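Local coordinates for protein putative cytochrome P450 YjiB (Bacillus subtilis subsp. subtilis, PDB 4RM4) that binds heme as a cytochrome P450 and probably acts as a monooxygenase, using molecular oxygen to oxidise organic substrates, at residues A[279-284]-A[335-340]; A[319-322]-A[326-329]. All coordinates share one frame; numbering follows the deposited sequence.

Interactions 1 and 2 lie about 10 Å apart, centre to centre. In interaction 1 the C-terminal end of helix 272-282 meets loop 335-340, a little before Cys349 in the chain. Interaction 2 is a local fold-back within the connection between helices 314-317 and 352-369 that also holds 335-340. Two probable hydrogen bonds tie them together: Arg281 NH2 to Pro327 O at 3.0 Å, and Arg319 NH2 to Phe282 O at 2.9 Å. The heme lies nearer interaction 1: the Leu280 side chain is about 4 Å from it and about 8 Å from the side chain of Cys349, by similarity its axial ligand, while the Arg319 side chain is about 14 Å from the heme.

Interaction 1 (A[279-284]-A[335-340]); sequences ALRFRA and HPNPHI
Leu280 packs against His339 through its CB, which lies 3.8 Å from the imidazole centroid and 20° off the ring normal, a CH-pi contact over one face and offset toward the rim. Its CD1 follows at 3.9 Å from His339 NE2, and the side chain also touches the heme and Phe342. Next along the helix, Arg281 offers its aliphatic stem: CB sits 3.7 Å from His339 CB, and CD lies 3.5 Å from Asn337 OD1. Asn337 crosses this stem at about a right angle. A bend at chi3 (63°) turns the guanidinium off the line of the stem, and its NH1 forms a salt bridge with Glu278. These two residues have the spacing of the ExxR motif of P450 helix K. Glu278 OE1 also accepts from Asn337 ND2, whereas Asn337 OD1 is buried with no polar partner in the model. The His339 CG stands between its own backbone N and carbonyl carbon (chi1 67°), which sets the ring over Leu280, and NE2 is hydrogen-bonded to Glu277. With an alanine in place of His339, the face over Leu280 CB would probably be lost, opening a gap there and leaving Glu277 without this partner. No hydrogen bond joins the two segments directly, so apolar contact and hydrogen bonds to Glu277 and Glu278, on the same helix, together hold the loop to it.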
ATOM      1  N   ALA A 279     -12.406  -4.382  -2.178  1.00 10.80           N
ATOM      2  CA  ALA A 279     -11.654  -4.351  -0.928  1.00 15.09           C
ATOM      3  C   ALA A 279     -10.797  -3.083  -0.871  1.00 15.57           C
ATOM      4  O   ALA A 279     -10.665  -2.451   0.182  1.00 15.92           O
ATOM      5  CB  ALA A 279     -10.800  -5.606  -0.775  1.00 17.06           C
ATOM      6  N   LEU A 280     -10.221  -2.708  -2.007  1.00 15.70           N
ATOM      7  CA  LEU A 280      -9.478  -1.445  -2.094  1.00 13.92           C
ATOM      8  C   LEU A 280     -10.385  -0.263  -1.790  1.00 16.68           C
ATOM      9  O   LEU A 280      -9.993   0.652  -1.073  1.00 15.06           O
ATOM     10  CB  LEU A 280      -8.842  -1.272  -3.472  1.00 16.37           C
ATOM     11  CG  LEU A 280      -7.587  -2.151  -3.653  1.00 14.73           C
ATOM     12  CD1 LEU A 280      -7.356  -2.487  -5.118  1.00 13.81           C
ATOM     13  CD2 LEU A 280      -6.358  -1.521  -3.018  1.00 16.95           C
ATOM     14  N   ARG A 281     -11.594  -0.275  -2.344  1.00 16.24           N
ATOM     15  CA  ARG A 281     -12.513   0.823  -2.079  1.00 13.05           C
ATOM     16  C   ARG A 281     -12.911   0.840  -0.612  1.00 16.52           C
ATOM     17  O   ARG A 281     -12.885   1.886   0.048  1.00 15.03           O
ATOM     18  CB  ARG A 281     -13.787   0.740  -2.937  1.00 15.38           C
ATOM     19  CG  ARG A 281     -14.658   1.995  -2.703  1.00 16.62           C
ATOM     20  CD  ARG A 281     -16.094   1.849  -3.216  1.00 14.12           C
ATOM     21  NE  ARG A 281     -16.837   0.795  -2.527  1.00 17.35           N
ATOM     22  CZ  ARG A 281     -17.594   0.978  -1.444  1.00 15.41           C
ATOM     23  NH1 ARG A 281     -18.259  -0.045  -0.916  1.00 19.34           N
ATOM     24  NH2 ARG A 281     -17.725   2.183  -0.910  1.00 15.48           N
ATOM     25  N   PHE A 282     -13.265  -0.331  -0.104  1.00 14.94           N
ATOM     26  CA  PHE A 282     -13.938  -0.432   1.197  1.00 13.51           C
ATOM     27  C   PHE A 282     -12.993  -0.254   2.382  1.00 14.45           C
ATOM     28  O   PHE A 282     -13.380   0.339   3.392  1.00 15.59           O
ATOM     29  CB  PHE A 282     -14.655  -1.777   1.305  1.00 15.22           C
ATOM     30  CG  PHE A 282     -15.789  -1.795   2.297  1.00 15.85           C
ATOM     31  CD1 PHE A 282     -16.876  -0.953   2.151  1.00 15.15           C
ATOM     32  CD2 PHE A 282     -15.780  -2.686   3.357  1.00 18.97           C
ATOM     33  CE1 PHE A 282     -17.933  -0.996   3.061  1.00 19.33           C
ATOM     34  CE2 PHE A 282     -16.834  -2.735   4.263  1.00 23.79           C
ATOM     35  CZ  PHE A 282     -17.900  -1.886   4.117  1.00 18.36           C
ATOM     36  N   ARG A 283     -11.772  -0.776   2.258  1.00 11.71           N
ATOM     37  CA  ARG A 283     -10.785  -0.739   3.340  1.00 13.11           C
ATOM     38  C   ARG A 283      -9.358  -0.474   2.842  1.00 15.33           C
ATOM     39  O   ARG A 283      -8.455  -1.291   3.023  1.00 16.62           O
ATOM     40  CB  ARG A 283     -10.837  -2.024   4.185  1.00 16.18           C
ATOM     41  CG  ARG A 283     -12.036  -2.062   5.156  1.00 16.17           C
ATOM     42  CD  ARG A 283     -12.046  -3.310   6.056  1.00 15.62           C
ATOM     43  NE  ARG A 283     -12.989  -3.172   7.177  1.00 19.93           N
ATOM     44  CZ  ARG A 283     -14.161  -3.799   7.269  1.00 21.74           C
ATOM     45  NH1 ARG A 283     -14.561  -4.627   6.312  1.00 17.02           N
ATOM     46  NH2 ARG A 283     -14.945  -3.597   8.330  1.00 17.66           N
ATOM     47  N   ALA A 284      -9.192   0.688   2.219  1.00 17.39           N
ATOM     48  CA  ALA A 284      -7.906   1.116   1.666  1.00 13.91           C
ATOM     49  C   ALA A 284      -6.865   1.079   2.771  1.00 15.53           C
ATOM     50  O   ALA A 284      -7.113   1.579   3.854  1.00 16.47           O
ATOM     51  CB  ALA A 284      -8.040   2.538   1.108  1.00 16.18           C
ATOM     52  N   HIS A 335     -19.466  -2.283 -10.099  1.00 26.17           N
ATOM     53  CA  HIS A 335     -18.840  -1.910 -11.366  1.00 34.57           C
ATOM     54  C   HIS A 335     -19.634  -0.819 -12.086  1.00 30.90           C
ATOM     55  O   HIS A 335     -20.845  -0.952 -12.264  1.00 30.22           O
ATOM     56  CB  HIS A 335     -18.693  -3.139 -12.272  1.00 32.96           C
ATOM     57  CG  HIS A 335     -17.587  -3.014 -13.276  1.00 35.52           C
ATOM     58  ND1 HIS A 335     -17.808  -3.008 -14.636  1.00 38.71           N
ATOM     59  CD2 HIS A 335     -16.249  -2.876 -13.112  1.00 39.56           C
ATOM     60  CE1 HIS A 335     -16.655  -2.876 -15.268  1.00 40.69           C
ATOM     61  NE2 HIS A 335     -15.693  -2.796 -14.366  1.00 41.53           N
ATOM     62  N   PRO A 336     -18.960   0.274 -12.491  1.00 31.97           N
ATOM     63  CA  PRO A 336     -17.532   0.545 -12.292  1.00 27.88           C
ATOM     64  C   PRO A 336     -17.224   0.883 -10.839  1.00 25.86           C
ATOM     65  O   PRO A 336     -18.126   1.156 -10.041  1.00 23.78           O
ATOM     66  CB  PRO A 336     -17.285   1.778 -13.163  1.00 31.80           C
ATOM     67  CG  PRO A 336     -18.597   2.483 -13.174  1.00 32.47           C
ATOM     68  CD  PRO A 336     -19.639   1.395 -13.166  1.00 35.62           C
ATOM     69  N   ASN A 337     -15.941   0.867 -10.515  1.00 24.97           N
ATOM     70  CA  ASN A 337     -15.489   1.101  -9.152  1.00 23.18           C
ATOM     71  C   ASN A 337     -14.284   2.034  -9.129  1.00 22.04           C
ATOM     72  O   ASN A 337     -13.153   1.582  -8.979  1.00 25.81           O
ATOM     73  CB  ASN A 337     -15.129  -0.236  -8.501  1.00 20.39           C
ATOM     74  CG  ASN A 337     -15.077  -0.146  -6.985  1.00 16.90           C
ATOM     75  OD1 ASN A 337     -15.052   0.945  -6.421  1.00 19.89           O
ATOM     76  ND2 ASN A 337     -15.072  -1.293  -6.325  1.00 18.24           N
ATOM     77  N   PRO A 338     -14.528   3.345  -9.280  1.00 22.96           N
ATOM     78  CA  PRO A 338     -13.503   4.390  -9.386  1.00 21.80           C
ATOM     79  C   PRO A 338     -12.951   4.828  -8.024  1.00 21.08           C
ATOM     80  O   PRO A 338     -12.879   6.022  -7.710  1.00 18.75           O
ATOM     81  CB  PRO A 338     -14.270   5.541 -10.039  1.00 21.81           C
ATOM     82  CG  PRO A 338     -15.670   5.373  -9.524  1.00 22.41           C
ATOM     83  CD  PRO A 338     -15.889   3.901  -9.330  1.00 20.46           C
ATOM     84  N   HIS A 339     -12.548   3.859  -7.216  1.00 17.54           N
ATOM     85  CA  HIS A 339     -11.923   4.183  -5.944  1.00 19.92           C
ATOM     86  C   HIS A 339     -10.590   4.895  -6.182  1.00 18.41           C
ATOM     87  O   HIS A 339     -10.009   4.833  -7.266  1.00 17.80           O
ATOM     88  CB  HIS A 339     -11.709   2.921  -5.110  1.00 16.64           C
ATOM     89  CG  HIS A 339     -10.699   1.979  -5.685  1.00 18.70           C
ATOM     90  ND1 HIS A 339      -9.338   2.217  -5.631  1.00 17.93           N
ATOM     91  CD2 HIS A 339     -10.852   0.795  -6.321  1.00 17.31           C
ATOM     92  CE1 HIS A 339      -8.700   1.221  -6.220  1.00 15.71           C
ATOM     93  NE2 HIS A 339      -9.594   0.341  -6.640  1.00 16.50           N
ATOM     94  N   ILE A 340     -10.101   5.574  -5.168  1.00 16.36           N
ATOM     95  CA  ILE A 340      -8.789   6.173  -5.292  1.00 21.54           C
ATOM     96  C   ILE A 340      -7.809   5.585  -4.281  1.00 18.85           C
ATOM     97  O   ILE A 340      -6.948   6.269  -3.762  1.00 14.72           O
ATOM     98  CB  ILE A 340      -8.853   7.707  -5.287  1.00 22.26           C
ATOM     99  CG1 ILE A 340      -9.884   8.228  -4.286  1.00 21.46           C
ATOM    100  CG2 ILE A 340      -9.278   8.203  -6.665  1.00 25.27           C
ATOM    101  CD1 ILE A 340     -10.120   9.724  -4.439  1.00 21.59           C
TER

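Interaction 2 (A[319-322]-A[326-329]); sequences RDEA and RPHM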
ATOM      1  N   ARG A 319     -15.815   6.168   0.436  1.00 14.69           N
ATOM      2  CA  ARG A 319     -17.111   5.897   1.072  1.00 18.13           C
ATOM      3  C   ARG A 319     -18.141   6.988   0.784  1.00 18.15           C
ATOM      4  O   ARG A 319     -19.243   6.983   1.352  1.00 19.17           O
ATOM      5  CB  ARG A 319     -16.962   5.787   2.599  1.00 21.58           C
ATOM      6  CG  ARG A 319     -16.002   4.726   3.109  1.00 21.22           C
ATOM      7  CD  ARG A 319     -16.513   3.360   2.723  1.00 16.96           C
ATOM      8  NE  ARG A 319     -15.900   2.246   3.449  1.00 18.15           N
ATOM      9  CZ  ARG A 319     -16.438   1.622   4.494  1.00 23.03           C
ATOM     10  NH1 ARG A 319     -17.610   2.024   4.996  1.00 19.40           N
ATOM     11  NH2 ARG A 319     -15.800   0.592   5.041  1.00 18.40           N
ATOM     12  N   ASP A 320     -17.770   7.941  -0.060  1.00 18.76           N
ATOM     13  CA  ASP A 320     -18.579   9.129  -0.294  1.00 20.11           C
ATOM     14  C   ASP A 320     -19.834   8.818  -1.108  1.00 21.36           C
ATOM     15  O   ASP A 320     -19.751   8.375  -2.248  1.00 18.57           O
ATOM     16  CB  ASP A 320     -17.740  10.208  -0.975  1.00 17.91           C
ATOM     17  CG  ASP A 320     -18.478  11.518  -1.115  1.00 24.35           C
ATOM     18  OD1 ASP A 320     -19.714  11.541  -0.857  1.00 23.86           O
ATOM     19  OD2 ASP A 320     -17.828  12.518  -1.487  1.00 17.97           O
ATOM     20  N   GLU A 321     -20.986   9.043  -0.484  1.00 22.24           N
ATOM     21  CA  GLU A 321     -22.290   8.795  -1.079  1.00 25.68           C
ATOM     22  C   GLU A 321     -22.512   9.567  -2.387  1.00 25.90           C
ATOM     23  O   GLU A 321     -23.316   9.160  -3.226  1.00 27.95           O
ATOM     24  CB  GLU A 321     -23.386   9.169  -0.063  1.00 25.05           C
ATOM     25  CG  GLU A 321     -23.282   8.437   1.302  1.00 30.18           C
ATOM     26  CD  GLU A 321     -22.230   9.009   2.294  1.00 31.89           C
ATOM     27  OE1 GLU A 321     -21.402   9.875   1.935  1.00 29.73           O
ATOM     28  OE2 GLU A 321     -22.245   8.574   3.465  1.00 34.86           O
ATOM     29  N   ALA A 322     -21.815  10.688  -2.548  1.00 23.86           N
ATOM     30  CA  ALA A 322     -21.977  11.519  -3.736  1.00 24.31           C
ATOM     31  C   ALA A 322     -21.356  10.891  -4.977  1.00 24.28           C
ATOM     32  O   ALA A 322     -21.662  11.290  -6.102  1.00 30.38           O
ATOM     33  CB  ALA A 322     -21.404  12.904  -3.501  1.00 26.17           C
ATOM     34  N   ARG A 326     -24.836   3.352  -2.445  1.00 23.78           N
ATOM     35  CA  ARG A 326     -24.753   2.544  -1.220  1.00 26.76           C
ATOM     36  C   ARG A 326     -23.325   2.187  -0.806  1.00 25.66           C
ATOM     37  O   ARG A 326     -22.948   1.016  -0.776  1.00 20.61           O
ATOM     38  CB  ARG A 326     -25.625   1.284  -1.305  1.00 33.94           C
ATOM     39  CG  ARG A 326     -25.439   0.442  -2.549  1.00 36.89           C
ATOM     40  CD  ARG A 326     -26.544  -0.608  -2.637  1.00 38.25           C
ATOM     41  NE  ARG A 326     -27.838  -0.054  -2.238  1.00 42.73           N
ATOM     42  CZ  ARG A 326     -28.749   0.409  -3.089  1.00 40.57           C
ATOM     43  NH1 ARG A 326     -28.517   0.383  -4.394  1.00 46.97           N
ATOM     44  NH2 ARG A 326     -29.897   0.896  -2.636  1.00 44.24           N
ATOM     45  N   PRO A 327     -22.537   3.210  -0.466  1.00 21.60           N
ATOM     46  CA  PRO A 327     -21.103   3.110  -0.162  1.00 24.36           C
ATOM     47  C   PRO A 327     -20.824   2.253   1.069  1.00 24.29           C
ATOM     48  O   PRO A 327     -19.720   1.736   1.217  1.00 22.75           O
ATOM     49  CB  PRO A 327     -20.708   4.564   0.104  1.00 22.53           C
ATOM     50  CG  PRO A 327     -21.998   5.215   0.568  1.00 21.80           C
ATOM     51  CD  PRO A 327     -23.053   4.577  -0.273  1.00 25.07           C
ATOM     52  N   HIS A 328     -21.818   2.098   1.940  1.00 25.90           N
ATOM     53  CA  HIS A 328     -21.658   1.271   3.134  1.00 25.27           C
ATOM     54  C   HIS A 328     -21.605  -0.210   2.826  1.00 23.94           C
ATOM     55  O   HIS A 328     -21.187  -1.008   3.667  1.00 22.43           O
ATOM     56  CB  HIS A 328     -22.802   1.502   4.118  1.00 26.83           C
ATOM     57  CG  HIS A 328     -22.832   2.879   4.694  1.00 27.43           C
ATOM     58  ND1 HIS A 328     -21.972   3.286   5.690  1.00 32.41           N
ATOM     59  CD2 HIS A 328     -23.630   3.939   4.426  1.00 33.34           C
ATOM     60  CE1 HIS A 328     -22.233   4.542   6.006  1.00 33.33           C
ATOM     61  NE2 HIS A 328     -23.236   4.961   5.256  1.00 31.22           N
ATOM     62  N   MET A 329     -22.051  -0.587   1.637  1.00 24.39           N
ATOM     63  CA  MET A 329     -22.125  -2.005   1.304  1.00 27.90           C
ATOM     64  C   MET A 329     -20.841  -2.509   0.652  1.00 23.82           C
ATOM     65  O   MET A 329     -20.308  -1.881  -0.261  1.00 19.93           O
ATOM     66  CB  MET A 329     -23.325  -2.286   0.397  1.00 28.51           C
ATOM     67  CG  MET A 329     -24.639  -1.751   0.943  1.00 32.82           C
ATOM     68  SD  MET A 329     -24.904  -2.183   2.678  1.00 51.24           S
ATOM     69  CE  MET A 329     -25.058  -3.966   2.568  1.00 34.67           C
TER
HETATM   70  O   HOH W   1     -19.831   0.912   6.531  1.00 30.95           O
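Pro327 packs its ring against the Arg319 carbonyl and the Glu321 side chain and carries most of the van der Waals contact. Its CB lies only 3.1 Å from Arg319 O, a tight approach of ring carbon to carbonyl, and its CG meets Glu321 CG at 3.5 Å, the two side chains crossing at about a right angle. Turns shape both sides: Ala322 N donates to Asp320 OD1 at 2.8 Å from above the carboxylate plane, an Asx turn, and Arg326 to Met329 form a type I beta turn. Polar contact across the segments goes through one water, which accepts from Arg319 NH1 at 2.9 Å and lies in the plane of the His328 ring, weakly bonded to its ND1. The Arg319 guanidinium also makes cation-pi contacts with Phe282 and Phe27. Glu321 OE2 stops 4.2 Å from His328 NE2 and forms a salt bridge with Arg34. His328 NE2 is weakly hydrogen-bonded to Glu31, whose carboxylate lies close to that of Glu321; the two acids would tend to favour a protonated imidazole, while Arg34 and Arg319 nearby would probably offset this. The fold-back itself rests mainly on proline packing, with a water link that is weak on the His328 side and no direct hydrogen bond between the segments.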